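Local coordinates for capsid fiber protein (Bacillus phage phi29, PDB 6QYY), which forms the head fibers of the phage capsid, its N-terminal base being a trimer that probably joins the fiber to the head surface, at residues A[19-24]-A[28-33]; A[43-46]-A[52-55]; A[83-88]-A[106-111]. All coordinates share one frame; numbering follows the deposited sequence.

Contact 1: A[19-24]-A[28-33]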
ATOM      1  N   LEU A  19      12.161   6.989   8.533  1.00 24.63           N
ATOM      2  CA  LEU A  19      12.866   7.966   7.712  1.00 21.00           C
ATOM      3  C   LEU A  19      11.915   8.973   7.072  1.00 21.64           C
ATOM      4  O   LEU A  19      10.766   8.655   6.725  1.00 23.91           O
ATOM      5  CB  LEU A  19      13.655   7.294   6.588  1.00 23.75           C
ATOM      6  CG  LEU A  19      14.763   6.315   6.947  1.00 30.04           C
ATOM      7  CD1 LEU A  19      15.295   5.668   5.655  1.00 26.46           C
ATOM      8  CD2 LEU A  19      15.866   7.036   7.725  1.00 28.23           C
ATOM      9  N   ALA A  20      12.431  10.187   6.919  1.00 25.24           N
ATOM     10  CA  ALA A  20      11.831  11.252   6.128  1.00 32.30           C
ATOM     11  C   ALA A  20      12.718  11.539   4.920  1.00 30.40           C
ATOM     12  O   ALA A  20      13.942  11.665   5.052  1.00 29.03           O
ATOM     13  CB  ALA A  20      11.661  12.529   6.961  1.00 29.22           C
ATOM     14  N   TYR A  21      12.104  11.671   3.752  1.00 28.40           N
ATOM     15  CA  TYR A  21      12.836  12.094   2.572  1.00 26.73           C
ATOM     16  C   TYR A  21      12.743  13.608   2.447  1.00 29.31           C
ATOM     17  O   TYR A  21      11.685  14.195   2.690  1.00 30.86           O
ATOM     18  CB  TYR A  21      12.270  11.434   1.321  1.00 24.15           C
ATOM     19  CG  TYR A  21      12.388   9.939   1.293  1.00 26.81           C
ATOM     20  CD1 TYR A  21      13.294   9.272   2.111  1.00 26.20           C
ATOM     21  CD2 TYR A  21      11.577   9.184   0.448  1.00 27.32           C
ATOM     22  CE1 TYR A  21      13.409   7.870   2.058  1.00 28.71           C
ATOM     23  CE2 TYR A  21      11.695   7.806   0.389  1.00 24.07           C
ATOM     24  CZ  TYR A  21      12.597   7.154   1.191  1.00 29.43           C
ATOM     25  OH  TYR A  21      12.693   5.783   1.113  1.00 31.08           O
ATOM     26  N   SER A  22      13.846  14.239   2.055  1.00 26.59           N
ATOM     27  CA  SER A  22      13.825  15.689   1.929  1.00 32.62           C
ATOM     28  C   SER A  22      14.682  16.106   0.747  1.00 33.58           C
ATOM     29  O   SER A  22      15.541  15.356   0.269  1.00 31.63           O
ATOM     30  CB  SER A  22      14.290  16.382   3.217  1.00 41.18           C
ATOM     31  OG  SER A  22      15.687  16.247   3.380  1.00 38.47           O
ATOM     32  N   GLN A  23      14.422  17.321   0.283  1.00 36.36           N
ATOM     33  CA  GLN A  23      15.118  17.903  -0.854  1.00 38.47           C
ATOM     34  C   GLN A  23      16.506  18.359  -0.422  1.00 45.70           C
ATOM     35  O   GLN A  23      16.634  19.239   0.433  1.00 46.51           O
ATOM     36  CB  GLN A  23      14.303  19.081  -1.395  1.00 44.83           C
ATOM     37  CG  GLN A  23      14.876  19.771  -2.615  1.00 55.77           C
ATOM     38  CD  GLN A  23      15.091  18.827  -3.778  1.00 62.30           C
ATOM     39  OE1 GLN A  23      16.007  19.012  -4.572  1.00 71.14           O
ATOM     40  NE2 GLN A  23      14.236  17.815  -3.894  1.00 64.89           N
ATOM     41  N   GLY A  24      17.540  17.753  -0.997  1.00 38.24           N
ATOM     42  CA  GLY A  24      18.899  18.230  -0.857  1.00 42.34           C
ATOM     43  C   GLY A  24      19.383  18.917  -2.116  1.00 46.42           C
ATOM     44  O   GLY A  24      18.597  19.348  -2.966  1.00 53.34           O
ATOM     45  N   ILE A  28      18.239  13.474  -3.052  1.00 31.34           N
ATOM     46  CA  ILE A  28      17.325  13.293  -1.932  1.00 28.29           C
ATOM     47  C   ILE A  28      18.152  13.085  -0.686  1.00 26.51           C
ATOM     48  O   ILE A  28      19.139  12.344  -0.700  1.00 28.72           O
ATOM     49  CB  ILE A  28      16.382  12.096  -2.158  1.00 33.12           C
ATOM     50  CG1 ILE A  28      15.327  12.424  -3.196  1.00 35.56           C
ATOM     51  CG2 ILE A  28      15.659  11.725  -0.864  1.00 43.48           C
ATOM     52  CD1 ILE A  28      14.384  13.577  -2.802  1.00 34.57           C
ATOM     53  N   GLU A  29      17.772  13.753   0.394  1.00 31.06           N
ATOM     54  CA  GLU A  29      18.409  13.518   1.676  1.00 27.77           C
ATOM     55  C   GLU A  29      17.469  12.716   2.569  1.00 31.95           C
ATOM     56  O   GLU A  29      16.246  12.822   2.460  1.00 32.03           O
ATOM     57  CB  GLU A  29      18.834  14.843   2.325  1.00 32.06           C
ATOM     58  CG  GLU A  29      19.876  15.566   1.473  1.00 39.71           C
ATOM     59  CD  GLU A  29      20.520  16.759   2.162  1.00 60.73           C
ATOM     60  OE1 GLU A  29      21.698  17.063   1.858  1.00 66.88           O
ATOM     61  OE2 GLU A  29      19.846  17.403   2.994  1.00 61.12           O
ATOM     62  N   ILE A  30      18.047  11.856   3.398  1.00 24.65           N
ATOM     63  CA  ILE A  30      17.278  11.106   4.378  1.00 22.98           C
ATOM     64  C   ILE A  30      17.709  11.539   5.771  1.00 28.90           C
ATOM     65  O   ILE A  30      18.840  11.990   5.998  1.00 29.23           O
ATOM     66  CB  ILE A  30      17.443   9.581   4.213  1.00 22.91           C
ATOM     67  CG1 ILE A  30      18.908   9.187   4.345  1.00 25.36           C
ATOM     68  CG2 ILE A  30      16.849   9.088   2.877  1.00 23.42           C
ATOM     69  CD1 ILE A  30      19.115   7.664   4.461  1.00 31.36           C
ATOM     70  N   SER A  31      16.789  11.390   6.711  1.00 30.57           N
ATOM     71  CA  SER A  31      17.047  11.641   8.121  1.00 25.72           C
ATOM     72  C   SER A  31      15.925  10.952   8.875  1.00 24.64           C
ATOM     73  O   SER A  31      14.932  10.525   8.280  1.00 24.83           O
ATOM     74  CB  SER A  31      17.112  13.142   8.440  1.00 30.76           C
ATOM     75  OG  SER A  31      15.949  13.810   7.996  1.00 32.28           O
ATOM     76  N   HIS A  32      16.095  10.838  10.189  1.00 29.60           N
ATOM     77  CA  HIS A  32      15.031  10.303  11.023  1.00 26.80           C
ATOM     78  C   HIS A  32      13.766  11.128  10.863  1.00 28.38           C
ATOM     79  O   HIS A  32      13.802  12.362  10.928  1.00 28.08           O
ATOM     80  CB  HIS A  32      15.467  10.289  12.488  1.00 28.13           C
ATOM     81  CG  HIS A  32      16.528   9.283  12.773  1.00 27.74           C
ATOM     82  ND1 HIS A  32      17.396   9.389  13.838  1.00 28.59           N
ATOM     83  CD2 HIS A  32      16.873   8.152  12.113  1.00 27.80           C
ATOM     84  CE1 HIS A  32      18.229   8.363  13.825  1.00 29.43           C
ATOM     85  NE2 HIS A  32      17.930   7.596  12.790  1.00 28.45           N
ATOM     86  N   ALA A  33      12.644  10.441  10.655  1.00 24.40           N
ATOM     87  CA  ALA A  33      11.352  11.107  10.614  1.00 28.84           C
ATOM     88  C   ALA A  33      11.117  11.872  11.910  1.00 31.23           C
ATOM     89  O   ALA A  33      11.504  11.427  12.994  1.00 34.06           O
ATOM     90  CB  ALA A  33      10.235  10.086  10.390  1.00 27.88           C
TER
HETATM   91  O   HOH W   1      15.221  14.082   5.351  1.00 35.74           O

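Contact 2: A[43-46]-A[52-55]. With SO4 (sulfate ion), chain G.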
ATOM      1  N   ALA A  43      14.623   2.728   7.705  1.00 24.54           N
ATOM      2  CA  ALA A  43      16.006   2.371   7.418  1.00 26.02           C
ATOM      3  C   ALA A  43      16.243   0.925   7.815  1.00 23.76           C
ATOM      4  O   ALA A  43      15.692   0.431   8.799  1.00 23.66           O
ATOM      5  CB  ALA A  43      17.003   3.282   8.158  1.00 23.22           C
ATOM      6  N   VAL A  44      17.056   0.228   7.035  1.00 23.26           N
ATOM      7  CA  VAL A  44      17.523  -1.087   7.456  1.00 25.28           C
ATOM      8  C   VAL A  44      19.021  -1.124   7.654  1.00 34.90           C
ATOM      9  O   VAL A  44      19.577  -2.199   7.911  1.00 40.35           O
ATOM     10  CB  VAL A  44      17.081  -2.198   6.487  1.00 34.76           C
ATOM     11  CG1 VAL A  44      15.564  -2.224   6.401  1.00 35.89           C
ATOM     12  CG2 VAL A  44      17.723  -1.979   5.123  1.00 32.39           C
ATOM     13  N   LYS A  45      19.696   0.007   7.513  1.00 28.94           N
ATOM     14  CA  LYS A  45      21.115   0.093   7.827  1.00 33.90           C
ATOM     15  C   LYS A  45      21.410   1.448   8.445  1.00 28.69           C
ATOM     16  O   LYS A  45      20.594   2.370   8.418  1.00 29.77           O
ATOM     17  CB  LYS A  45      21.994  -0.151   6.597  1.00 41.09           C
ATOM     18  CG  LYS A  45      21.716   0.721   5.394  1.00 37.43           C
ATOM     19  CD  LYS A  45      22.401   0.106   4.153  1.00 49.33           C
ATOM     20  CE  LYS A  45      21.986   0.790   2.857  1.00 49.04           C
ATOM     21  NZ  LYS A  45      22.160  -0.077   1.647  1.00 54.80           N
ATOM     22  N   ASP A  46      22.596   1.543   9.016  1.00 30.66           N
ATOM     23  CA  ASP A  46      23.073   2.747   9.676  1.00 30.00           C
ATOM     24  C   ASP A  46      23.879   3.565   8.666  1.00 37.50           C
ATOM     25  O   ASP A  46      24.741   3.016   7.976  1.00 39.21           O
ATOM     26  CB  ASP A  46      23.941   2.331  10.871  1.00 30.38           C
ATOM     27  CG  ASP A  46      24.347   3.492  11.766  1.00 40.61           C
ATOM     28  OD1 ASP A  46      25.118   4.371  11.315  1.00 42.10           O
ATOM     29  OD2 ASP A  46      23.955   3.480  12.958  1.00 36.77           O
ATOM     30  N   LEU A  52      26.756   8.959   1.321  1.00 28.87           N
ATOM     31  CA  LEU A  52      25.806   8.381   0.390  1.00 30.64           C
ATOM     32  C   LEU A  52      25.348   7.021   0.889  1.00 31.27           C
ATOM     33  O   LEU A  52      26.024   6.358   1.681  1.00 32.69           O
ATOM     34  CB  LEU A  52      26.414   8.234  -0.998  1.00 29.48           C
ATOM     35  CG  LEU A  52      26.757   9.553  -1.659  1.00 34.27           C
ATOM     36  CD1 LEU A  52      27.622   9.312  -2.870  1.00 42.96           C
ATOM     37  CD2 LEU A  52      25.474  10.260  -2.032  1.00 33.67           C
ATOM     38  N   THR A  53      24.175   6.611   0.414  1.00 28.20           N
ATOM     39  CA  THR A  53      23.612   5.323   0.775  1.00 26.68           C
ATOM     40  C   THR A  53      22.632   4.916  -0.310  1.00 29.46           C
ATOM     41  O   THR A  53      22.025   5.760  -0.969  1.00 28.76           O
ATOM     42  CB  THR A  53      22.918   5.346   2.149  1.00 30.53           C
ATOM     43  OG1 THR A  53      22.605   4.005   2.558  1.00 35.44           O
ATOM     44  CG2 THR A  53      21.648   6.168   2.118  1.00 34.19           C
ATOM     45  N   GLN A  54      22.500   3.617  -0.501  1.00 26.22           N
ATOM     46  CA  GLN A  54      21.509   3.082  -1.424  1.00 31.09           C
ATOM     47  C   GLN A  54      20.272   2.714  -0.617  1.00 31.54           C
ATOM     48  O   GLN A  54      20.346   1.875   0.289  1.00 32.54           O
ATOM     49  CB  GLN A  54      22.055   1.876  -2.186  1.00 36.53           C
ATOM     50  CG  GLN A  54      21.009   1.184  -3.037  1.00 53.79           C
ATOM     51  CD  GLN A  54      21.569   0.645  -4.340  1.00 66.99           C
ATOM     52  OE1 GLN A  54      22.491   1.224  -4.924  1.00 71.61           O
ATOM     53  NE2 GLN A  54      21.007  -0.470  -4.806  1.00 70.41           N
ATOM     54  N   VAL A  55      19.151   3.350  -0.937  1.00 26.26           N
ATOM     55  CA  VAL A  55      17.885   3.104  -0.248  1.00 23.41           C
ATOM     56  C   VAL A  55      17.110   2.074  -1.053  1.00 29.38           C
ATOM     57  O   VAL A  55      16.733   2.338  -2.196  1.00 32.02           O
ATOM     58  CB  VAL A  55      17.064   4.396  -0.107  1.00 27.56           C
ATOM     59  CG1 VAL A  55      15.747   4.097   0.625  1.00 31.00           C
ATOM     60  CG2 VAL A  55      17.860   5.491   0.602  1.00 28.60           C
TER
HETATM   61  S   SO4 G 201      18.534   2.510   4.364  1.00103.91           S
HETATM   62  O1  SO4 G 201      17.135   2.897   4.068  1.00108.33           O
HETATM   63  O2  SO4 G 201      19.128   1.941   3.134  1.00108.69           O
HETATM   64  O3  SO4 G 201      19.315   3.699   4.782  1.00101.29           O
HETATM   65  O4  SO4 G 201      18.538   1.500   5.447  1.00100.01           O
HETATM   66  O   HOH W   2      24.392   1.641   0.788  1.00 37.88           O

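Contact 3: A[83-88]-A[106-111]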
ATOM      1  N   GLY A  83      13.345   8.855  15.430  1.00 29.89           N
ATOM      2  CA  GLY A  83      12.843   7.929  14.424  1.00 25.53           C
ATOM      3  C   GLY A  83      12.358   6.597  14.951  1.00 24.19           C
ATOM      4  O   GLY A  83      12.212   5.643  14.174  1.00 26.19           O
ATOM      5  N   THR A  84      12.117   6.497  16.251  1.00 25.49           N
ATOM      6  CA  THR A  84      11.545   5.291  16.809  1.00 24.09           C
ATOM      7  C   THR A  84      10.037   5.301  16.592  1.00 30.85           C
ATOM      8  O   THR A  84       9.454   6.285  16.120  1.00 27.80           O
ATOM      9  CB  THR A  84      11.876   5.180  18.301  1.00 24.33           C
ATOM     10  OG1 THR A  84      11.299   6.288  19.030  1.00 27.02           O
ATOM     11  CG2 THR A  84      13.370   5.180  18.511  1.00 26.35           C
ATOM     12  N   ALA A  85       9.402   4.187  16.935  1.00 24.92           N
ATOM     13  CA  ALA A  85       7.951   4.068  16.902  1.00 22.65           C
ATOM     14  C   ALA A  85       7.407   4.054  18.323  1.00 27.48           C
ATOM     15  O   ALA A  85       7.968   3.388  19.199  1.00 26.86           O
ATOM     16  CB  ALA A  85       7.522   2.796  16.174  1.00 22.91           C
ATOM     17  N   VAL A  86       6.320   4.792  18.557  1.00 25.05           N
ATOM     18  CA  VAL A  86       5.719   4.867  19.899  1.00 24.03           C
ATOM     19  C   VAL A  86       4.205   4.836  19.783  1.00 29.86           C
ATOM     20  O   VAL A  86       3.623   5.183  18.745  1.00 32.31           O
ATOM     21  CB  VAL A  86       6.151   6.146  20.659  1.00 35.23           C
ATOM     22  CG1 VAL A  86       7.675   6.192  20.833  1.00 34.92           C
ATOM     23  CG2 VAL A  86       5.621   7.393  19.951  1.00 33.00           C
ATOM     24  N   PRO A  87       3.531   4.409  20.856  1.00 34.15           N
ATOM     25  CA  PRO A  87       2.063   4.457  20.873  1.00 36.07           C
ATOM     26  C   PRO A  87       1.536   5.884  20.777  1.00 39.93           C
ATOM     27  O   PRO A  87       2.168   6.844  21.226  1.00 38.23           O
ATOM     28  CB  PRO A  87       1.700   3.831  22.226  1.00 36.73           C
ATOM     29  CG  PRO A  87       2.899   3.029  22.616  1.00 36.01           C
ATOM     30  CD  PRO A  87       4.072   3.782  22.076  1.00 37.00           C
ATOM     31  N   THR A  88       0.361   6.012  20.172  1.00 43.00           N
ATOM     32  CA  THR A  88      -0.378   7.267  20.149  1.00 48.10           C
ATOM     33  C   THR A  88      -1.856   6.938  20.033  1.00 49.67           C
ATOM     34  O   THR A  88      -2.237   5.804  19.733  1.00 47.31           O
ATOM     35  CB  THR A  88       0.065   8.184  18.993  1.00 46.67           C
ATOM     36  OG1 THR A  88      -0.541   9.478  19.142  1.00 51.08           O
ATOM     37  CG2 THR A  88      -0.346   7.598  17.648  1.00 40.75           C
ATOM     38  N   GLN A 106      13.556  -2.322  21.958  1.00 34.85           N
ATOM     39  CA  GLN A 106      13.402  -3.554  21.195  1.00 33.69           C
ATOM     40  C   GLN A 106      12.784  -3.270  19.824  1.00 31.07           C
ATOM     41  O   GLN A 106      12.176  -2.224  19.582  1.00 32.82           O
ATOM     42  CB  GLN A 106      12.534  -4.573  21.944  1.00 39.24           C
ATOM     43  CG  GLN A 106      13.306  -5.555  22.830  1.00 55.60           C
ATOM     44  CD  GLN A 106      12.394  -6.478  23.636  1.00 57.40           C
ATOM     45  OE1 GLN A 106      11.225  -6.166  23.875  1.00 51.27           O
ATOM     46  NE2 GLN A 106      12.929  -7.621  24.058  1.00 60.60           N
ATOM     47  N   LEU A 107      12.957  -4.230  18.917  1.00 30.75           N
ATOM     48  CA  LEU A 107      12.397  -4.137  17.573  1.00 33.01           C
ATOM     49  C   LEU A 107      10.918  -4.517  17.609  1.00 31.03           C
ATOM     50  O   LEU A 107      10.572  -5.620  18.040  1.00 39.40           O
ATOM     51  CB  LEU A 107      13.188  -5.056  16.643  1.00 32.25           C
ATOM     52  CG  LEU A 107      13.245  -4.767  15.153  1.00 39.83           C
ATOM     53  CD1 LEU A 107      13.688  -3.339  14.885  1.00 33.90           C
ATOM     54  CD2 LEU A 107      14.168  -5.781  14.450  1.00 34.61           C
ATOM     55  N   VAL A 108      10.037  -3.612  17.186  1.00 22.98           N
ATOM     56  CA  VAL A 108       8.613  -3.925  17.083  1.00 24.33           C
ATOM     57  C   VAL A 108       8.292  -4.225  15.622  1.00 30.89           C
ATOM     58  O   VAL A 108       8.864  -3.626  14.702  1.00 24.76           O
ATOM     59  CB  VAL A 108       7.728  -2.792  17.645  1.00 24.91           C
ATOM     60  CG1 VAL A 108       7.704  -1.583  16.712  1.00 27.93           C
ATOM     61  CG2 VAL A 108       6.298  -3.297  17.879  1.00 33.57           C
ATOM     62  N   THR A 109       7.408  -5.190  15.398  1.00 27.88           N
ATOM     63  CA  THR A 109       6.872  -5.441  14.071  1.00 25.21           C
ATOM     64  C   THR A 109       5.493  -4.806  13.995  1.00 26.56           C
ATOM     65  O   THR A 109       4.624  -5.102  14.827  1.00 27.65           O
ATOM     66  CB  THR A 109       6.778  -6.933  13.769  1.00 28.88           C
ATOM     67  OG1 THR A 109       8.056  -7.532  13.969  1.00 32.71           O
ATOM     68  CG2 THR A 109       6.362  -7.140  12.320  1.00 32.08           C
ATOM     69  N   LEU A 110       5.293  -3.944  13.011  1.00 22.58           N
ATOM     70  CA  LEU A 110       4.034  -3.221  12.870  1.00 25.13           C
ATOM     71  C   LEU A 110       3.495  -3.377  11.460  1.00 27.46           C
ATOM     72  O   LEU A 110       4.253  -3.541  10.499  1.00 27.16           O
ATOM     73  CB  LEU A 110       4.187  -1.729  13.174  1.00 21.97           C
ATOM     74  CG  LEU A 110       5.146  -0.935  12.274  1.00 27.12           C
ATOM     75  CD1 LEU A 110       4.387  -0.259  11.103  1.00 32.95           C
ATOM     76  CD2 LEU A 110       5.906   0.101  13.089  1.00 35.12           C
ATOM     77  N   VAL A 111       2.178  -3.322  11.355  1.00 27.16           N
ATOM     78  CA  VAL A 111       1.486  -3.398  10.080  1.00 22.37           C
ATOM     79  C   VAL A 111       1.180  -1.973   9.639  1.00 21.62           C
ATOM     80  O   VAL A 111       0.572  -1.197  10.385  1.00 26.16           O
ATOM     81  CB  VAL A 111       0.195  -4.228  10.201  1.00 27.87           C
ATOM     82  CG1 VAL A 111      -0.656  -4.061   8.953  1.00 27.06           C
ATOM     83  CG2 VAL A 111       0.504  -5.695  10.438  1.00 30.19           C
TER

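Contact 1: A[19-24]-A[28-33]
The side chains of Y21 and I30 run alongside each other on one face of the hairpin, CG2 of I30 meeting CD1 of Y21 at 3.6 Å. CG2 of I28 comes against CB of Y21 at 4.0 Å, and both isoleucine methyls approach the ring obliquely. In I30 the CG1 branch sits between backbone N and carbonyl carbon (chi1 59°), which turns CG2 to the tyrosine. The opposite face, carrying A20, S22, E29 and S31, is mostly polar. OG of S22 lies 3.6 Å from CB of E29, and one water, donating to O of A20 at 2.8 Å, also hydrogen-bonds OG of S22 and OG of S31. Beneath lies the ladder of an antiparallel beta hairpin, strands 18-23 and 28-32. N of A20 donates almost straight to O of S31 (2.9 Å, 173°), with only a weak return bond from N of S31; S22 and E29 exchange two bonds, N of E29 reaching O of S22 at 2.8 Å. At the turn end, CG of E29 packs on CA of G24 at 3.7 Å. Farther out, F5 meets the Y21 ring edge-to-face, D40 accepts from N of Y21, and Y97 of the second subunit packs on Y21.

Contact 2: A[43-46]-A[52-55]
K45 reaches from the loop after strand 41-42 to the backbone of strand 52-57, where its NZ donates a hydrogen bond to O of Q54 at 3.0 Å. The ammonium comes in the carbonyl plane, on a lone pair of that oxygen, with a C=O...N angle of 144°. Chi1 of 54° sets CG between the backbone N and the carbonyl carbon, and from there the chain runs extended over the sulfate toward the strand. CE passes 3.3 Å from OG1 of T53, and this end of the lysine is the close-packed part of the contact. The T53 hydroxyl is turned anti to its own backbone N (chi1 -169°), on the side where the lysine arrives. Strand 52-57 is one of the two outermost strands, within this chain, of a five-stranded mixed sheet; its inner neighbour is strand 3-9, and backbone hydrogen bonds join T53 to A7 and V55 to F5. The carbonyl of Q54 points away from strand 3-9, so K45 bonds the edge of strand 52-57 that strand 3-9 does not occupy. The sulfate ion, probably from the crystallisation liquor, lies under the lysine chain between loop and strand. Its O4 accepts a bent hydrogen bond from N of K45 at 2.8 Å; the amide of V44 also faces O4, at a doubtfully short distance. CE of K45 passes 3.1 Å from sulfate O2, whereas NZ stays 3.9 Å from that oxygen and is turned to the Q54 carbonyl. The outer side is looser and faces solvent: a water accepts from both NZ of K45 and N of Q54, and the Q54 side chain leads away from the loop to a weak hydrogen bond with N56.

Contact 3: A[83-88]-A[106-111]
A85 meets V108 and L110 through apolar contacts alone. Its CB methyl, pointing toward strand 107-112, lies 4.4 Å from CG1 of V108 and equally 4.4 Å from CD2 of L110, in loose van der Waals contact with one branch of each. V108 and L110 are alternate residues of their strand, and their side chains rise from the same face of it. In L110 the first torsion (chi1 61°) places CG between the backbone N and the carbonyl carbon, and CD2 is the branch that reaches the alanine. Around the trio, V65 packs on both A85 and L110, L77 adds to L110, and A98 to V108. No hydrogen bond joins the two segments. The backbone of A85 bonds instead to I66 and G68, at the end of strand 62-66, which neighbours strand 107-112. These bonds bring together the two outermost strands of the five-stranded antiparallel sheet, 62-66 and 85-87, consistent with closure into a small barrel with A85, V108 and L110 pointing inside. With methyl groups at 4.4 Å and no bond between the segments, these three residues are held by dispersion and exclusion of water, while strand register is set by backbone bonds to other strands.

The three contacts follow one another in series along the chain. Contacts 1 and 2 both reach the same mixed sheet, contact 2 through strand 52-57 and the loop after strand 41-42; their centres are 11 Å apart, and they touch directly: OH of Y21 meets CG1 of V55, CD1 of L19 meets N of A43, and I30 packs on T53. Contact 3 lies in the second, antiparallel sheet, on the opposite side of the chain's centre and about 19 Å between centres from each of the others. It touches contact 1 where H32 meets G83; contact 2 stays about 7 Å away at the nearest atoms. Neighbouring subunits pack on contacts 1 and 3, so both sheets take part in trimer assembly.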